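Local coordinates for protein queuine lyase ([Clostridium] spiroforme DSM 1552, PDB 6P78) that is a radical SAM enzyme that probably uses a [4Fe-4S] cluster and S-adenosylmethionine to cleave a C-N bond of queuine, at residues V179-Q184 with N206-N211. Sequence-based numbering, arbitrary orientation.
Sequences VGIQGQ and NIYRNN. With SAM (S-adenosylmethionine), chain D.
Val179 and Ile207 pair as neighbours in parallel strands of the radical SAM core, a worked example of how strand ends in this fold present backbone atoms to the adenine of S-adenosylmethionine. Two backbone hydrogen bonds straddle Ile207: Val179 N donates to Asn206 O at 2.9 Å, and Val179 O accepts from Tyr208 N. Beyond this bridge the chains leave the sheet. CG1 of Ile181 lies over one face of the Tyr208 ring, offset toward its rim, in a CH-pi contact 3.9 Å from the ring centroid, the two side chains crossing at about a right angle. CB of Tyr208 points at the 179-184 loop, and with CG anti to the backbone N (chi1 -172°) the ring runs past Ile181, between it and the adenine; its hydroxyl is tied to the carbonyl of Ile215. The same ring also meets the cofactor, with CE1 3.3 Å from SAM N6. One residue on, the backbone of Arg209 reads the adenine edge: its N donates to SAM N1 at 2.9 Å, and its O accepts from SAM N6 at 2.8 Å. Asn206 adds a weak bond from ND2 to the ribose O2' and touches the bound queuine, so this strand end borders both ligands. Farther out, Met151 and Ile215 pack against Ile181, which opens a type II turn ending at Gln184. The Gln184 side chain folds back to the turn's start, where OE1 takes two backbone donors: Gly180 N at 2.7 Å, nearly in line with the carbonyl, and Ile181 N at 3.0 Å, from above the amide plane.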
ATOM      1  N   VAL A 179       2.695  -5.584  11.385  1.00 22.80           N
ATOM      2  CA  VAL A 179       2.731  -6.487  12.525  1.00 19.89           C
ATOM      3  C   VAL A 179       4.152  -6.575  13.046  1.00 25.24           C
ATOM      4  O   VAL A 179       5.088  -6.809  12.276  1.00 25.56           O
ATOM      5  CB  VAL A 179       2.202  -7.886  12.160  1.00 28.38           C
ATOM      6  CG1 VAL A 179       2.397  -8.848  13.336  1.00 34.11           C
ATOM      7  CG2 VAL A 179       0.738  -7.802  11.775  1.00 29.20           C
ATOM      8  N   GLY A 180       4.307  -6.412  14.360  1.00 25.17           N
ATOM      9  CA  GLY A 180       5.598  -6.706  14.940  1.00 24.98           C
ATOM     10  C   GLY A 180       6.383  -5.498  15.397  1.00 24.93           C
ATOM     11  O   GLY A 180       7.608  -5.511  15.313  1.00 30.48           O
ATOM     12  N   ILE A 181       5.707  -4.480  15.917  1.00 24.37           N
ATOM     13  CA  ILE A 181       6.340  -3.238  16.352  1.00 22.42           C
ATOM     14  C   ILE A 181       6.339  -3.177  17.873  1.00 23.82           C
ATOM     15  O   ILE A 181       5.324  -3.484  18.515  1.00 25.36           O
ATOM     16  CB  ILE A 181       5.612  -2.028  15.745  1.00 21.89           C
ATOM     17  CG1 ILE A 181       5.784  -2.059  14.205  1.00 23.29           C
ATOM     18  CG2 ILE A 181       6.117  -0.728  16.344  1.00 25.81           C
ATOM     19  CD1 ILE A 181       4.869  -1.054  13.504  1.00 26.73           C
ATOM     20  N   GLN A 182       7.465  -2.751  18.451  1.00 23.01           N
ATOM     21  CA  GLN A 182       7.527  -2.554  19.903  1.00 26.03           C
ATOM     22  C   GLN A 182       6.407  -1.639  20.372  1.00 28.91           C
ATOM     23  O   GLN A 182       6.204  -0.550  19.828  1.00 26.18           O
ATOM     24  CB  GLN A 182       8.878  -1.958  20.298  1.00 30.44           C
ATOM     25  CG  GLN A 182      10.046  -2.903  20.149  1.00 28.10           C
ATOM     26  CD  GLN A 182      11.317  -2.273  20.653  1.00 38.24           C
ATOM     27  OE1 GLN A 182      11.480  -1.040  20.607  1.00 35.68           O
ATOM     28  NE2 GLN A 182      12.223  -3.099  21.153  1.00 41.50           N
ATOM     29  N   GLY A 183       5.684  -2.067  21.403  1.00 24.99           N
ATOM     30  CA  GLY A 183       4.518  -1.351  21.845  1.00 22.78           C
ATOM     31  C   GLY A 183       3.209  -2.008  21.458  1.00 21.75           C
ATOM     32  O   GLY A 183       2.171  -1.711  22.077  1.00 25.20           O
ATOM     33  N   GLN A 184       3.229  -2.874  20.447  1.00 22.71           N
ATOM     34  CA  GLN A 184       2.073  -3.705  20.156  1.00 24.64           C
ATOM     35  C   GLN A 184       1.932  -4.812  21.200  1.00 25.47           C
ATOM     36  O   GLN A 184       2.856  -5.110  21.963  1.00 26.05           O
ATOM     37  CB  GLN A 184       2.200  -4.322  18.768  1.00 25.86           C
ATOM     38  CG  GLN A 184       2.044  -3.314  17.678  1.00 22.36           C
ATOM     39  CD  GLN A 184       1.940  -3.989  16.323  1.00 28.13           C
ATOM     40  OE1 GLN A 184       2.772  -4.826  15.978  1.00 27.23           O
ATOM     41  NE2 GLN A 184       0.895  -3.659  15.570  1.00 31.88           N
ATOM     42  N   ASN A 206       1.961  -6.698   6.572  1.00 22.09           N
ATOM     43  CA  ASN A 206       3.374  -6.351   6.437  1.00 23.43           C
ATOM     44  C   ASN A 206       4.096  -6.643   7.748  1.00 24.51           C
ATOM     45  O   ASN A 206       3.890  -5.939   8.737  1.00 25.00           O
ATOM     46  CB  ASN A 206       3.521  -4.879   6.061  1.00 23.15           C
ATOM     47  CG  ASN A 206       2.944  -4.567   4.702  1.00 30.43           C
ATOM     48  OD1 ASN A 206       3.330  -5.178   3.696  1.00 29.97           O
ATOM     49  ND2 ASN A 206       2.033  -3.607   4.652  1.00 31.46           N
ATOM     50  N   ILE A 207       4.955  -7.658   7.761  1.00 21.48           N
ATOM     51  CA  ILE A 207       5.821  -7.862   8.921  1.00 24.48           C
ATOM     52  C   ILE A 207       6.838  -6.732   8.991  1.00 26.45           C
ATOM     53  O   ILE A 207       7.549  -6.443   8.017  1.00 23.63           O
ATOM     54  CB  ILE A 207       6.522  -9.223   8.855  1.00 26.94           C
ATOM     55  CG1 ILE A 207       5.495 -10.345   8.738  1.00 27.97           C
ATOM     56  CG2 ILE A 207       7.388  -9.412  10.107  1.00 29.36           C
ATOM     57  CD1 ILE A 207       4.516 -10.391   9.915  1.00 25.66           C
ATOM     58  N   TYR A 208       6.932  -6.094  10.155  1.00 24.63           N
ATOM     59  CA  TYR A 208       7.719  -4.872  10.263  1.00 22.59           C
ATOM     60  C   TYR A 208       9.208  -5.142  10.042  1.00 22.94           C
ATOM     61  O   TYR A 208       9.761  -6.116  10.557  1.00 25.56           O
ATOM     62  CB  TYR A 208       7.505  -4.226  11.640  1.00 25.00           C
ATOM     63  CG  TYR A 208       8.142  -2.870  11.701  1.00 23.75           C
ATOM     64  CD1 TYR A 208       7.653  -1.831  10.929  1.00 24.45           C
ATOM     65  CD2 TYR A 208       9.273  -2.641  12.484  1.00 29.20           C
ATOM     66  CE1 TYR A 208       8.264  -0.585  10.926  1.00 24.25           C
ATOM     67  CE2 TYR A 208       9.892  -1.399  12.501  1.00 28.69           C
ATOM     68  CZ  TYR A 208       9.374  -0.372  11.725  1.00 24.47           C
ATOM     69  OH  TYR A 208       9.985   0.871  11.738  1.00 25.19           O
ATOM     70  N   ARG A 209       9.864  -4.260   9.289  1.00 22.55           N
ATOM     71  CA  ARG A 209      11.302  -4.321   9.069  1.00 23.70           C
ATOM     72  C   ARG A 209      11.982  -3.102   9.692  1.00 22.39           C
ATOM     73  O   ARG A 209      11.564  -1.961   9.461  1.00 27.34           O
ATOM     74  CB  ARG A 209      11.623  -4.401   7.564  1.00 23.88           C
ATOM     75  CG  ARG A 209      13.128  -4.442   7.263  1.00 28.44           C
ATOM     76  CD  ARG A 209      13.407  -4.610   5.770  1.00 34.44           C
ATOM     77  NE  ARG A 209      12.979  -3.435   5.012  1.00 36.49           N
ATOM     78  CZ  ARG A 209      13.201  -3.251   3.711  1.00 40.81           C
ATOM     79  NH1 ARG A 209      13.852  -4.170   2.997  1.00 37.58           N
ATOM     80  NH2 ARG A 209      12.775  -2.142   3.120  1.00 37.80           N
ATOM     81  N   ASN A 210      13.029  -3.340  10.480  1.00 24.53           N
ATOM     82  CA  ASN A 210      13.828  -2.237  10.993  1.00 25.36           C
ATOM     83  C   ASN A 210      14.382  -1.412   9.836  1.00 32.10           C
ATOM     84  O   ASN A 210      14.737  -1.946   8.778  1.00 30.69           O
ATOM     85  CB  ASN A 210      14.964  -2.767  11.867  1.00 26.49           C
ATOM     86  CG  ASN A 210      14.476  -3.216  13.225  1.00 32.36           C
ATOM     87  OD1 ASN A 210      13.424  -2.788  13.670  1.00 29.34           O
ATOM     88  ND2 ASN A 210      15.228  -4.085  13.881  1.00 31.64           N
ATOM     89  N   ASN A 211      14.435  -0.095  10.033  1.00 29.21           N
ATOM     90  CA  ASN A 211      14.918   0.808   8.993  1.00 28.20           C
ATOM     91  C   ASN A 211      15.685   1.967   9.614  1.00 29.47           C
ATOM     92  O   ASN A 211      16.274   1.822  10.694  1.00 31.65           O
ATOM     93  CB  ASN A 211      13.754   1.315   8.116  1.00 33.98           C
ATOM     94  CG  ASN A 211      12.653   2.016   8.923  1.00 33.28           C
ATOM     95  OD1 ASN A 211      12.856   2.413  10.072  1.00 30.39           O
ATOM     96  ND2 ASN A 211      11.491   2.193   8.305  1.00 27.86           N
TER
HETATM   97  N   SAM D 503       0.810   6.722   2.043  1.00 31.06           N
HETATM   98  CA  SAM D 503      -0.288   5.775   2.145  1.00 29.12           C
HETATM   99  C   SAM D 503      -0.656   5.570   3.608  1.00 26.07           C
HETATM  100  O   SAM D 503      -1.828   5.352   3.927  1.00 25.21           O
HETATM  101  OXT SAM D 503       0.201   5.663   4.498  1.00 27.16           O
HETATM  102  CB  SAM D 503       0.097   4.465   1.463  1.00 38.96           C
HETATM  103  CG  SAM D 503       0.822   3.409   2.301  1.00 52.96           C
HETATM  104  SD  SAM D 503       2.627   3.566   2.420  1.00 61.25           S
HETATM  105  CE  SAM D 503       3.060   4.189   0.769  1.00 53.93           C
HETATM  106  C5' SAM D 503       3.269   1.860   2.308  1.00 50.84           C
HETATM  107  C4' SAM D 503       3.071   0.845   3.457  1.00 37.62           C
HETATM  108  O4' SAM D 503       4.262   0.109   3.708  1.00 36.24           O
HETATM  109  C3' SAM D 503       2.681   1.416   4.818  1.00 31.12           C
HETATM  110  O3' SAM D 503       1.290   1.661   4.917  1.00 29.40           O
HETATM  111  C2' SAM D 503       3.137   0.318   5.770  1.00 28.00           C
HETATM  112  O2' SAM D 503       2.084  -0.635   5.961  1.00 31.01           O
HETATM  113  C1' SAM D 503       4.296  -0.358   5.039  1.00 31.32           C
HETATM  114  N9  SAM D 503       5.615  -0.080   5.683  1.00 29.22           N
HETATM  115  C8  SAM D 503       6.281   1.121   5.816  1.00 27.37           C
HETATM  116  N7  SAM D 503       7.441   0.918   6.480  1.00 27.68           N
HETATM  117  C5  SAM D 503       7.531  -0.403   6.776  1.00 27.49           C
HETATM  118  C6  SAM D 503       8.479  -1.166   7.450  1.00 26.80           C
HETATM  119  N6  SAM D 503       9.583  -0.612   7.938  1.00 27.96           N
HETATM  120  N1  SAM D 503       8.276  -2.515   7.598  1.00 26.22           N
HETATM  121  C2  SAM D 503       7.135  -3.113   7.115  1.00 22.14           C
HETATM  122  N3  SAM D 503       6.199  -2.371   6.454  1.00 29.05           N
HETATM  123  C4  SAM D 503       6.394  -1.032   6.277  1.00 26.89           C